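Local coordinates for protein dTDP-glucose 4,6-dehydratase (Klebsiella pneumoniae, PDB 5U4Q) that binds NAD and probably catalyses the dehydration of dTDP-glucose to its 4-keto-6-deoxy sugar, at residues Glu228-Val233 with Tyr261-Ser266. Numbering follows the deposited sequence.
Sequences EAVVRV and YNIGNS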
# COMPACT_ATOMS: atom_id res chain seq x y z
N GLU A 228 -14.56 -21.90 -9.36
CA GLU A 228 -15.09 -22.80 -8.34
C GLU A 228 -14.55 -22.40 -6.96
O GLU A 228 -15.32 -22.33 -6.00
CB GLU A 228 -14.74 -24.25 -8.67
CG GLU A 228 -15.33 -25.27 -7.70
CD GLU A 228 -16.84 -25.26 -7.67
OE1 GLU A 228 -17.47 -24.98 -8.71
OE2 GLU A 228 -17.41 -25.57 -6.59
N ALA A 229 -13.25 -22.14 -6.88
CA ALA A 229 -12.63 -21.76 -5.60
C ALA A 229 -13.18 -20.44 -5.06
O ALA A 229 -13.49 -20.30 -3.87
CB ALA A 229 -11.14 -21.65 -5.75
N VAL A 230 -13.25 -19.44 -5.93
CA VAL A 230 -13.72 -18.14 -5.50
C VAL A 230 -15.15 -18.19 -5.03
O VAL A 230 -15.50 -17.57 -4.02
CB VAL A 230 -13.54 -17.10 -6.62
CG1 VAL A 230 -14.17 -15.76 -6.28
CG2 VAL A 230 -12.06 -16.92 -6.94
N VAL A 231 -16.01 -18.90 -5.75
CA VAL A 231 -17.42 -18.95 -5.36
C VAL A 231 -17.56 -19.68 -4.01
O VAL A 231 -18.37 -19.26 -3.16
CB VAL A 231 -18.32 -19.48 -6.50
CG1 VAL A 231 -19.75 -19.69 -6.01
CG2 VAL A 231 -18.30 -18.50 -7.68
N ARG A 232 -16.74 -20.71 -3.76
CA ARG A 232 -16.73 -21.40 -2.43
C ARG A 232 -16.22 -20.43 -1.34
O ARG A 232 -16.81 -20.35 -0.26
CB ARG A 232 -15.89 -22.67 -2.43
CG ARG A 232 -16.49 -23.78 -3.29
CD ARG A 232 -15.72 -25.06 -3.21
NE ARG A 232 -16.31 -26.05 -4.13
CZ ARG A 232 -16.32 -27.37 -3.93
NH1 ARG A 232 -15.80 -27.90 -2.83
NH2 ARG A 232 -16.88 -28.16 -4.85
N VAL A 233 -15.14 -19.70 -1.62
CA VAL A 233 -14.59 -18.76 -0.65
C VAL A 233 -15.58 -17.67 -0.26
O VAL A 233 -15.61 -17.27 0.90
CB VAL A 233 -13.27 -18.11 -1.14
CG1 VAL A 233 -12.85 -16.91 -0.28
CG2 VAL A 233 -12.17 -19.14 -1.17
N TYR A 261 -5.24 -15.80 1.28
CA TYR A 261 -4.87 -17.11 0.77
C TYR A 261 -4.19 -17.04 -0.59
O TYR A 261 -4.55 -16.21 -1.44
CB TYR A 261 -6.11 -18.00 0.56
CG TYR A 261 -6.87 -18.27 1.83
CD1 TYR A 261 -6.42 -19.22 2.76
CD2 TYR A 261 -8.05 -17.60 2.11
CE1 TYR A 261 -7.11 -19.44 3.94
CE2 TYR A 261 -8.75 -17.81 3.29
CZ TYR A 261 -8.27 -18.73 4.20
OH TYR A 261 -8.99 -18.93 5.36
N ASN A 262 -3.21 -17.91 -0.81
CA ASN A 262 -2.73 -18.15 -2.18
C ASN A 262 -3.80 -18.94 -2.94
O ASN A 262 -4.46 -19.82 -2.38
CB ASN A 262 -1.48 -19.01 -2.21
CG ASN A 262 -0.23 -18.30 -1.76
OD1 ASN A 262 -0.09 -17.08 -1.89
ND2 ASN A 262 0.73 -19.08 -1.30
N ILE A 263 -3.96 -18.63 -4.21
CA ILE A 263 -4.87 -19.39 -5.07
C ILE A 263 -4.09 -19.71 -6.36
O ILE A 263 -3.60 -18.82 -7.03
CB ILE A 263 -6.18 -18.65 -5.31
CG1 ILE A 263 -7.15 -19.51 -6.12
CG2 ILE A 263 -5.97 -17.29 -5.97
CD1 ILE A 263 -8.52 -18.89 -6.25
N GLY A 264 -3.97 -20.99 -6.68
CA GLY A 264 -3.15 -21.38 -7.83
C GLY A 264 -3.10 -22.88 -8.05
O GLY A 264 -3.89 -23.62 -7.48
N ASN A 265 -2.14 -23.32 -8.85
CA ASN A 265 -2.11 -24.72 -9.31
C ASN A 265 -0.75 -25.34 -9.04
O ASN A 265 0.28 -24.88 -9.56
CB ASN A 265 -2.43 -24.75 -10.83
CG ASN A 265 -2.49 -26.15 -11.44
OD1 ASN A 265 -2.34 -27.16 -10.75
ND2 ASN A 265 -2.69 -26.20 -12.76
N SER A 266 -0.75 -26.41 -8.25
CA SER A 266 0.49 -27.12 -7.88
C SER A 266 1.04 -28.08 -8.94
O SER A 266 2.12 -28.62 -8.76
CB SER A 266 0.27 -27.88 -6.56
OG SER A 266 -0.79 -28.83 -6.66
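Ile263 carries its side of the contact through a single methyl: its CD1 lies 3.8 Å from Ala229 CB and 4.1 Å from Val230 CG2, touching two consecutive residues of helix 223-234. Both torsions of Ile263 are extended (CG1 opposite the backbone N, chi1 -176°; chi2 174°), which carries CD1 straight out from strand 258-263 to the helix. The Val230 side chain crosses that of Ile263 at about a right angle. Ala229 is short and directed at the strand; the closest CA pair, Ala229 CA to Ile263 CA, is 8.1 Å apart, a spacing consistent with the small side chain there. All three residues are buried, yet the segments bury just 116 Å² in total. Val233 and Tyr261 start off toward the opposite segment but stay beyond contact distance; both rest on Thr177 and on helix 306-312.

The polar side chains of 228-233 are spent on partners other than 261-266. Arg232 NE donates to Glu228 OE2 at 2.7 Å, 164° at the hydrogen, with the oxygen in the guanidinium plane and using its anti lone pair; Arg232 NH2 makes a weak bond to the same OE2. Glu228 OE1 forms a salt bridge with Arg22 NH1, and Arg232 NH1 bonds to Val312 O.

Backbone bonds from Tyr261 and Ile263 to strand 176-185 fix the strand in the parallel sheet of the Rossmann-type fold. Across the interface the two methyl contacts are purely apolar: van der Waals contact seats the helix against Ile263, whose side chain is about 8 Å from bound NAD.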